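Local coordinates for aldose 1-epimerase (PDB 1LUR), which probably interconverts the alpha and beta anomers of aldose sugars as an aldose 1-epimerase (mutarotase) of the GalM family, at residues L49-D54 with E292-N297; L167-H172 with D325-E330; Q305-A310 with H315-S320. One frame throughout, in Å; residues are numbered along the deposited sequence.

Contact 1: L49-D54 with E292-N297; sequences LVLGFD and EHYKAN
L51 lays its CD2 methyl over one face of the Y294 ring, and this is the tightly packed part of the contact. CD2 stands 3.6 Å from Y294 CE1 and 4.0 Å from the ring centroid, 27° off the normal: a CH-pi contact displaced toward the ring's rim. The two side chains run antiparallel, and L51 CB lies 4.0 Å from Y294 CE2, across the ring from CE1, so the leucine spans the hydroxyl end of the ring.

The rim of the ring is met by backbone. G52 O lies at the ring edge, in its plane, 3.3 Å from Y294 OH. The hydroxyl itself has a hydrogen-bonding partner in the backbone N of K289. At phi 166° and psi -154°, G52 has a conformation that would push a CB into the carbonyl oxygen of L51, which accounts for glycine here.

In the beta-sandwich architecture of the galactose mutarotase family, 49-54 is the loop between strand 46-48 and helix 56-61. Y294 comes from strand 293-294, antiparallel to 286-287, and K289 sits in the connection between those two strands.

Away from the ring the segments diverge and polar groups take over. H293, K295 and D54 are exposed and make no contact across. D54 OD1 accepts from the backbone N of K290, E292 OE2 forms a salt bridge with K298, and H293 NE2 is hydrogen-bonded to D285 OD1.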
loop_
_atom_site.group_PDB
_atom_site.type_symbol
_atom_site.label_atom_id
_atom_site.label_comp_id
_atom_site.label_asym_id
_atom_site.label_seq_id
_atom_site.Cartn_x
_atom_site.Cartn_y
_atom_site.Cartn_z
ATOM N N LEU A 49 12.033 8.732 2.736
ATOM C CA LEU A 49 10.948 8.284 3.593
ATOM C C LEU A 49 10.459 6.844 3.429
ATOM O O LEU A 49 9.682 6.367 4.251
ATOM C CB LEU A 49 9.770 9.247 3.443
ATOM C CG LEU A 49 10.128 10.731 3.590
ATOM C CD1 LEU A 49 8.888 11.579 3.352
ATOM C CD2 LEU A 49 10.698 10.993 4.982
ATOM N N VAL A 50 10.904 6.150 2.387
ATOM C CA VAL A 50 10.468 4.768 2.184
ATOM C C VAL A 50 11.631 3.784 2.093
ATOM O O VAL A 50 12.711 4.116 1.593
ATOM C CB VAL A 50 9.614 4.622 0.899
ATOM C CG1 VAL A 50 8.428 5.569 0.957
ATOM C CG2 VAL A 50 10.461 4.894 -0.335
ATOM N N LEU A 51 11.408 2.569 2.583
ATOM C CA LEU A 51 12.444 1.544 2.545
ATOM C C LEU A 51 12.631 1.133 1.095
ATOM O O LEU A 51 11.874 1.563 0.224
ATOM C CB LEU A 51 12.035 0.337 3.390
ATOM C CG LEU A 51 11.749 0.654 4.859
ATOM C CD1 LEU A 51 11.390 -0.622 5.605
ATOM C CD2 LEU A 51 12.968 1.318 5.490
ATOM N N GLY A 52 13.639 0.310 0.834
ATOM C CA GLY A 52 13.882 -0.125 -0.526
ATOM C C GLY A 52 15.233 -0.784 -0.729
ATOM O O GLY A 52 15.812 -1.347 0.202
ATOM N N PHE A 53 15.734 -0.712 -1.955
ATOM C CA PHE A 53 17.018 -1.305 -2.294
ATOM C C PHE A 53 17.782 -0.383 -3.226
ATOM O O PHE A 53 17.186 0.377 -3.989
ATOM C CB PHE A 53 16.794 -2.663 -2.959
ATOM C CG PHE A 53 15.971 -3.605 -2.128
ATOM C CD1 PHE A 53 16.484 -4.145 -0.952
ATOM C CD2 PHE A 53 14.666 -3.919 -2.498
ATOM C CE1 PHE A 53 15.711 -4.986 -0.153
ATOM C CE2 PHE A 53 13.882 -4.758 -1.708
ATOM C CZ PHE A 53 14.405 -5.294 -0.530
ATOM N N ASP A 54 19.107 -0.454 -3.166
ATOM C CA ASP A 54 19.949 0.383 -4.009
ATOM C C ASP A 54 20.014 -0.102 -5.461
ATOM O O ASP A 54 20.359 0.666 -6.356
ATOM C CB ASP A 54 21.359 0.473 -3.401
ATOM C CG ASP A 54 21.371 1.170 -2.040
ATOM O OD1 ASP A 54 22.400 1.101 -1.336
ATOM O OD2 ASP A 54 20.354 1.799 -1.671
ATOM N N GLU A 292 21.934 -1.151 4.560
ATOM C CA GLU A 292 21.318 -1.241 5.878
ATOM C C GLU A 292 20.568 -2.555 6.080
ATOM O O GLU A 292 20.043 -3.140 5.132
ATOM C CB GLU A 292 20.349 -0.076 6.073
ATOM C CG GLU A 292 19.836 0.082 7.496
ATOM C CD GLU A 292 18.765 1.146 7.605
ATOM O OE1 GLU A 292 18.814 2.119 6.822
ATOM O OE2 GLU A 292 17.887 1.023 8.487
ATOM N N HIS A 293 20.516 -3.000 7.331
ATOM C CA HIS A 293 19.838 -4.238 7.700
ATOM C C HIS A 293 18.506 -3.925 8.375
ATOM O O HIS A 293 18.470 -3.619 9.568
ATOM C CB HIS A 293 20.717 -5.042 8.664
ATOM C CG HIS A 293 20.009 -6.187 9.324
ATOM N ND1 HIS A 293 20.401 -6.699 10.542
ATOM C CD2 HIS A 293 18.938 -6.921 8.936
ATOM C CE1 HIS A 293 19.602 -7.696 10.878
ATOM N NE2 HIS A 293 18.706 -7.851 9.921
ATOM N N TYR A 294 17.413 -4.006 7.622
ATOM C CA TYR A 294 16.099 -3.725 8.191
ATOM C C TYR A 294 15.726 -4.838 9.161
ATOM O O TYR A 294 15.930 -6.017 8.873
ATOM C CB TYR A 294 15.035 -3.621 7.091
ATOM C CG TYR A 294 15.328 -2.586 6.028
ATOM C CD1 TYR A 294 15.856 -1.338 6.363
ATOM C CD2 TYR A 294 15.059 -2.847 4.683
ATOM C CE1 TYR A 294 16.110 -0.377 5.382
ATOM C CE2 TYR A 294 15.306 -1.892 3.699
ATOM C CZ TYR A 294 15.834 -0.661 4.055
ATOM O OH TYR A 294 16.092 0.278 3.082
ATOM N N LYS A 295 15.175 -4.460 10.309
ATOM C CA LYS A 295 14.783 -5.435 11.317
ATOM C C LYS A 295 13.341 -5.197 11.760
ATOM O O LYS A 295 12.662 -4.314 11.238
ATOM C CB LYS A 295 15.736 -5.340 12.513
ATOM C CG LYS A 295 16.094 -6.673 13.163
ATOM C CD LYS A 295 17.337 -6.520 14.048
ATOM C CE LYS A 295 17.803 -7.846 14.644
ATOM N NZ LYS A 295 16.890 -8.360 15.705
ATOM N N ALA A 296 12.879 -5.987 12.723
ATOM C CA ALA A 296 11.516 -5.864 13.232
ATOM C C ALA A 296 11.092 -4.424 13.521
ATOM O O ALA A 296 11.868 -3.625 14.047
ATOM C CB ALA A 296 11.352 -6.715 14.486
ATOM N N ASN A 297 9.847 -4.114 13.168
ATOM C CA ASN A 297 9.267 -2.791 13.369
ATOM C C ASN A 297 10.088 -1.637 12.788
ATOM O O ASN A 297 10.011 -0.508 13.278
ATOM C CB ASN A 297 9.016 -2.546 14.864
ATOM C CG ASN A 297 8.093 -3.587 15.484
ATOM O OD1 ASN A 297 7.030 -3.894 14.942
ATOM N ND2 ASN A 297 8.491 -4.126 16.629
#

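Contact 2: L167-H172 with D325-E330; sequences LALTNH and DHYCQE
Y327 meets L167 through its ring and L169 through its hydroxyl. Over one face of the ring sits L167 CD2, 3.8 Å above the plane and offset toward the rim; its 4.0 Å distance from the centroid, 21° off the normal, qualifies as CH-pi. The leucine stands roughly perpendicular to the tyrosine side chain. The leucine backbone comes close as well, with L167 O 3.1 Å from Y327 CE1.

At the far end of the ring, L169 N donates to Y327 OH over 3.1 Å, and the N-H...O angle of 168° makes the bond nearly straight. The L169 side chain adds a looser apolar contact, CD1 to Y327 CE2 at 4.1 Å. Because CG of Y327 is anti to its backbone nitrogen (chi1 179°), the ring extends from the strand toward 167-169 and brings the hydroxyl to the amide.

A second bond, to Y273 OH, grips the same phenolic oxygen, so this buried polar atom has two partners. A phenylalanine in its place would probably keep much of the ring packing but leave L169 N and the Y273 hydroxyl without their shared mate.

Further out, backbone bonds of L167 with V319 and of A168 with R72 and A74 fix the course of 167-168. A159 of strand 152-160 touches both L167 and Y327, while I141 of strand 138-147 meets L169. Y327 belongs to strand 327-337, which runs between 152-160 and 265-271 in the largest antiparallel sheet; 167-169 leads into strand 170-175, held between 69-70 and 300-305 in the seven-stranded one. The contact thus joins two sheets of the mutarotase beta-sandwich.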
loop_
_atom_site.group_PDB
_atom_site.type_symbol
_atom_site.label_atom_id
_atom_site.label_comp_id
_atom_site.label_asym_id
_atom_site.label_seq_id
_atom_site.Cartn_x
_atom_site.Cartn_y
_atom_site.Cartn_z
ATOM N N LEU A 167 -11.026 -6.818 -8.439
ATOM C CA LEU A 167 -9.859 -5.943 -8.470
ATOM C C LEU A 167 -9.877 -5.039 -7.241
ATOM O O LEU A 167 -10.797 -4.233 -7.037
ATOM C CB LEU A 167 -9.800 -5.091 -9.746
ATOM C CG LEU A 167 -8.422 -4.436 -9.967
ATOM C CD1 LEU A 167 -7.429 -5.480 -10.458
ATOM C CD2 LEU A 167 -8.521 -3.308 -10.979
ATOM N N ALA A 168 -8.859 -5.195 -6.407
ATOM C CA ALA A 168 -8.736 -4.400 -5.191
ATOM C C ALA A 168 -7.246 -4.187 -5.021
ATOM O O ALA A 168 -6.524 -5.079 -4.567
ATOM C CB ALA A 168 -9.325 -5.159 -4.013
ATOM N N LEU A 169 -6.781 -3.002 -5.403
ATOM C CA LEU A 169 -5.366 -2.686 -5.305
ATOM C C LEU A 169 -4.967 -1.867 -4.090
ATOM O O LEU A 169 -5.804 -1.446 -3.291
ATOM C CB LEU A 169 -4.941 -1.897 -6.548
ATOM C CG LEU A 169 -5.507 -2.328 -7.904
ATOM C CD1 LEU A 169 -5.161 -1.276 -8.957
ATOM C CD2 LEU A 169 -4.939 -3.689 -8.288
ATOM N N THR A 170 -3.661 -1.649 -3.986
ATOM C CA THR A 170 -3.053 -0.860 -2.921
ATOM C C THR A 170 -1.596 -0.611 -3.272
ATOM O O THR A 170 -1.092 -1.137 -4.270
ATOM C CB THR A 170 -3.111 -1.512 -1.517
ATOM O OG1 THR A 170 -2.869 -0.491 -0.534
ATOM C CG2 THR A 170 -2.035 -2.594 -1.347
ATOM N N ASN A 171 -0.945 0.232 -2.475
ATOM C CA ASN A 171 0.466 0.572 -2.659
ATOM C C ASN A 171 1.120 0.039 -1.392
ATOM O O ASN A 171 0.672 0.335 -0.283
ATOM C CB ASN A 171 0.671 2.080 -2.771
ATOM C CG ASN A 171 2.134 2.455 -2.788
ATOM O OD1 ASN A 171 2.748 2.638 -1.739
ATOM N ND2 ASN A 171 2.713 2.531 -3.981
ATOM N N HIS A 172 2.183 -0.737 -1.549
ATOM C CA HIS A 172 2.853 -1.311 -0.392
ATOM C C HIS A 172 4.150 -0.658 0.080
ATOM O O HIS A 172 5.094 -1.354 0.460
ATOM C CB HIS A 172 3.097 -2.801 -0.661
ATOM C CG HIS A 172 3.024 -3.656 0.568
ATOM N ND1 HIS A 172 3.908 -3.532 1.620
ATOM C CD2 HIS A 172 2.161 -4.641 0.915
ATOM C CE1 HIS A 172 3.591 -4.403 2.563
ATOM N NE2 HIS A 172 2.535 -5.088 2.161
ATOM N N ASP A 325 -17.430 -0.677 -16.737
ATOM C CA ASP A 325 -17.175 0.148 -15.562
ATOM C C ASP A 325 -15.715 0.562 -15.482
ATOM O O ASP A 325 -14.859 0.023 -16.189
ATOM C CB ASP A 325 -17.566 -0.580 -14.274
ATOM C CG ASP A 325 -19.056 -0.852 -14.184
ATOM O OD1 ASP A 325 -19.847 -0.091 -14.787
ATOM O OD2 ASP A 325 -19.441 -1.817 -13.495
ATOM N N HIS A 326 -15.438 1.531 -14.618
ATOM C CA HIS A 326 -14.085 2.018 -14.444
ATOM C C HIS A 326 -13.651 1.976 -12.993
ATOM O O HIS A 326 -14.303 2.555 -12.124
ATOM C CB HIS A 326 -13.951 3.460 -14.956
ATOM C CG HIS A 326 -14.067 3.594 -16.442
ATOM N ND1 HIS A 326 -15.255 3.411 -17.117
ATOM C CD2 HIS A 326 -13.140 3.884 -17.385
ATOM C CE1 HIS A 326 -15.054 3.583 -18.411
ATOM N NE2 HIS A 326 -13.779 3.871 -18.601
ATOM N N TYR A 327 -12.553 1.275 -12.727
ATOM C CA TYR A 327 -12.039 1.185 -11.371
ATOM C C TYR A 327 -11.312 2.520 -11.272
ATOM O O TYR A 327 -10.505 2.853 -12.146
ATOM C CB TYR A 327 -11.039 0.039 -11.251
ATOM C CG TYR A 327 -10.424 -0.113 -9.879
ATOM C CD1 TYR A 327 -10.893 -1.077 -8.981
ATOM C CD2 TYR A 327 -9.346 0.676 -9.496
ATOM C CE1 TYR A 327 -10.289 -1.253 -7.736
ATOM C CE2 TYR A 327 -8.734 0.518 -8.262
ATOM C CZ TYR A 327 -9.204 -0.452 -7.385
ATOM O OH TYR A 327 -8.561 -0.635 -6.189
ATOM N N CYS A 328 -11.589 3.287 -10.225
ATOM C CA CYS A 328 -10.936 4.580 -10.080
ATOM C C CYS A 328 -10.784 4.952 -8.614
ATOM O O CYS A 328 -11.764 5.254 -7.945
ATOM C CB CYS A 328 -11.759 5.651 -10.812
ATOM S SG CYS A 328 -10.901 7.228 -11.060
ATOM N N GLN A 329 -9.553 4.909 -8.118
ATOM C CA GLN A 329 -9.267 5.247 -6.723
ATOM C C GLN A 329 -8.004 6.093 -6.695
ATOM O O GLN A 329 -7.225 6.085 -7.648
ATOM C CB GLN A 329 -9.018 3.984 -5.889
ATOM C CG GLN A 329 -10.150 2.959 -5.872
ATOM C CD GLN A 329 -11.407 3.457 -5.173
ATOM O OE1 GLN A 329 -11.336 4.156 -4.162
ATOM N NE2 GLN A 329 -12.566 3.065 -5.694
ATOM N N GLU A 330 -7.799 6.824 -5.605
ATOM C CA GLU A 330 -6.616 7.659 -5.485
ATOM C C GLU A 330 -6.152 7.757 -4.040
ATOM O O GLU A 330 -6.929 7.556 -3.099
ATOM C CB GLU A 330 -6.870 9.072 -6.038
ATOM C CG GLU A 330 -7.730 9.957 -5.158
ATOM C CD GLU A 330 -7.635 11.436 -5.528
ATOM O OE1 GLU A 330 -8.289 12.253 -4.850
ATOM O OE2 GLU A 330 -6.909 11.783 -6.488
#

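Contact 3: Q305-A310 with H315-S320; sequences QFHSAA and HFPDVS
F316 and P317 pack against a type II beta turn running from H307 to A310, within the long loop that links strands 300-305 and 320-321. A309, at the turn's third position, adopts the positive phi (66°) that this turn type requires.

F316 has the most surface buried by the contact. H307 CD2 stands 4.3 Å above its ring, over the centre, and the two aromatic planes meet obliquely at 39°. S308 O approaches the ring edge, 3.5 Å from F316 CE2, and A310 CA also lies near the ring plane. With CG anti to the carbonyl carbon (chi1 -83°), the phenyl group is directed at the turn.

P317 crosses H307 at about a right angle, its CD over the imidazole face and only 3.0 Å from H307 ND1. That nitrogen is buried by the contact and has no polar partner in the model. On another side, P317 CB approaches the F306 ring, CD2 being 3.9 Å away.

A310 turns its methyl toward 315-320, where CB lies 3.5 Å from P317 O and 4.0 Å from V319 CG1. V319 CG1 also covers a face of the F306 ring, 3.6 Å from F306 CG, in a CH-pi contact. Beyond these apolar groups, V319 N donates to a water at 2.9 Å, and that water donates weakly to A310 O.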
loop_
_atom_site.group_PDB
_atom_site.type_symbol
_atom_site.label_atom_id
_atom_site.label_comp_id
_atom_site.label_asym_id
_atom_site.label_seq_id
_atom_site.Cartn_x
_atom_site.Cartn_y
_atom_site.Cartn_z
ATOM N N GLN A 305 -6.667 0.698 0.891
ATOM C CA GLN A 305 -7.252 -0.358 0.056
ATOM C C GLN A 305 -8.675 -0.651 0.501
ATOM O O GLN A 305 -9.200 0.003 1.403
ATOM C CB GLN A 305 -6.439 -1.641 0.278
ATOM C CG GLN A 305 -6.509 -2.074 1.756
ATOM C CD GLN A 305 -5.829 -3.398 2.077
ATOM O OE1 GLN A 305 -4.616 -3.541 1.937
ATOM N NE2 GLN A 305 -6.617 -4.372 2.533
ATOM N N PHE A 306 -9.285 -1.650 -0.134
ATOM C CA PHE A 306 -10.639 -2.055 0.210
ATOM C C PHE A 306 -10.381 -3.088 1.299
ATOM O O PHE A 306 -9.264 -3.611 1.406
ATOM C CB PHE A 306 -11.355 -2.749 -0.959
ATOM C CG PHE A 306 -11.863 -1.813 -2.006
ATOM C CD1 PHE A 306 -11.137 -1.585 -3.168
ATOM C CD2 PHE A 306 -13.079 -1.153 -1.833
ATOM C CE1 PHE A 306 -11.618 -0.715 -4.151
ATOM C CE2 PHE A 306 -13.568 -0.285 -2.802
ATOM C CZ PHE A 306 -12.842 -0.063 -3.964
ATOM N N HIS A 307 -11.397 -3.395 2.098
ATOM C CA HIS A 307 -11.237 -4.374 3.167
ATOM C C HIS A 307 -10.543 -5.641 2.698
ATOM O O HIS A 307 -10.838 -6.159 1.617
ATOM C CB HIS A 307 -12.595 -4.787 3.737
ATOM C CG HIS A 307 -13.388 -3.653 4.304
ATOM N ND1 HIS A 307 -13.760 -2.556 3.558
ATOM C CD2 HIS A 307 -13.908 -3.462 5.540
ATOM C CE1 HIS A 307 -14.478 -1.739 4.308
ATOM N NE2 HIS A 307 -14.582 -2.266 5.516
ATOM N N SER A 308 -9.639 -6.147 3.525
ATOM C CA SER A 308 -8.917 -7.364 3.192
ATOM C C SER A 308 -9.935 -8.516 3.186
ATOM O O SER A 308 -10.881 -8.516 3.976
ATOM C CB SER A 308 -7.831 -7.626 4.235
ATOM O OG SER A 308 -6.840 -6.615 4.217
ATOM N N ALA A 309 -9.753 -9.480 2.285
ATOM C CA ALA A 309 -10.657 -10.632 2.179
ATOM C C ALA A 309 -12.072 -10.264 1.739
ATOM O O ALA A 309 -13.009 -11.034 1.956
ATOM C CB ALA A 309 -10.716 -11.392 3.511
ATOM N N ALA A 310 -12.232 -9.096 1.118
ATOM C CA ALA A 310 -13.549 -8.660 0.657
ATOM C C ALA A 310 -14.206 -9.725 -0.235
ATOM O O ALA A 310 -15.412 -9.972 -0.139
ATOM C CB ALA A 310 -13.425 -7.346 -0.102
ATOM N N HIS A 315 -20.502 -8.991 3.069
ATOM C CA HIS A 315 -20.923 -7.789 3.787
ATOM C C HIS A 315 -19.815 -6.743 3.707
ATOM O O HIS A 315 -19.981 -5.613 4.159
ATOM C CB HIS A 315 -21.281 -8.081 5.250
ATOM C CG HIS A 315 -20.186 -8.728 6.038
ATOM N ND1 HIS A 315 -19.743 -10.009 5.788
ATOM C CD2 HIS A 315 -19.478 -8.286 7.106
ATOM C CE1 HIS A 315 -18.811 -10.329 6.667
ATOM N NE2 HIS A 315 -18.632 -9.300 7.479
ATOM N N PHE A 316 -18.672 -7.138 3.150
ATOM C CA PHE A 316 -17.543 -6.221 2.998
ATOM C C PHE A 316 -17.801 -5.620 1.624
ATOM O O PHE A 316 -18.665 -6.106 0.891
ATOM C CB PHE A 316 -16.208 -6.974 2.980
ATOM C CG PHE A 316 -15.661 -7.296 4.347
ATOM C CD1 PHE A 316 -16.415 -7.071 5.496
ATOM C CD2 PHE A 316 -14.390 -7.846 4.479
ATOM C CE1 PHE A 316 -15.906 -7.391 6.755
ATOM C CE2 PHE A 316 -13.874 -8.169 5.730
ATOM C CZ PHE A 316 -14.635 -7.942 6.874
ATOM N N PRO A 317 -17.061 -4.564 1.247
ATOM C CA PRO A 317 -17.267 -3.942 -0.064
ATOM C C PRO A 317 -17.156 -4.879 -1.265
ATOM O O PRO A 317 -16.315 -5.782 -1.296
ATOM C CB PRO A 317 -16.196 -2.849 -0.102
ATOM C CG PRO A 317 -16.056 -2.469 1.322
ATOM C CD PRO A 317 -16.062 -3.816 2.028
ATOM N N ASP A 318 -18.018 -4.655 -2.250
ATOM C CA ASP A 318 -18.027 -5.459 -3.464
ATOM C C ASP A 318 -16.844 -4.964 -4.300
ATOM O O ASP A 318 -16.863 -3.826 -4.764
ATOM C CB ASP A 318 -19.333 -5.216 -4.229
ATOM C CG ASP A 318 -19.453 -6.067 -5.484
ATOM O OD1 ASP A 318 -18.413 -6.491 -6.036
ATOM O OD2 ASP A 318 -20.601 -6.296 -5.929
ATOM N N VAL A 319 -15.818 -5.794 -4.492
ATOM C CA VAL A 319 -14.672 -5.354 -5.287
ATOM C C VAL A 319 -14.660 -5.906 -6.707
ATOM O O VAL A 319 -13.614 -6.015 -7.339
ATOM C CB VAL A 319 -13.308 -5.675 -4.601
ATOM C CG1 VAL A 319 -13.199 -4.921 -3.284
ATOM C CG2 VAL A 319 -13.156 -7.182 -4.372
ATOM N N SER A 320 -15.832 -6.242 -7.227
ATOM C CA SER A 320 -15.890 -6.765 -8.580
ATOM C C SER A 320 -15.639 -5.615 -9.550
ATOM O O SER A 320 -15.885 -4.453 -9.228
ATOM C CB SER A 320 -17.263 -7.386 -8.859
ATOM O OG SER A 320 -18.289 -6.415 -8.750
HETATM O O HOH W 1 -16.112 -8.408 -3.165
#

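Contacts 2 and 3 adjoin, their centres 11 Å apart. L167 N and V319 O, 2.9 Å from each other, probably form a hydrogen bond, and F306 CE1 lies 3.7 Å from Y327 OH. Contact 3 occurs along the chain between the two segments of contact 2. Contact 1 lies across the chain's centre, with its centre 26 Å from that of contact 2 and 30 Å from that of contact 3; its nearest atoms are about 7 and 16 Å from theirs. Strand 170-175 links contacts 1 and 2, since L51 is backbone-bonded to Y174. On that strand H172 meets H101 and E303, consistent with the sugar pocket of GalM relatives.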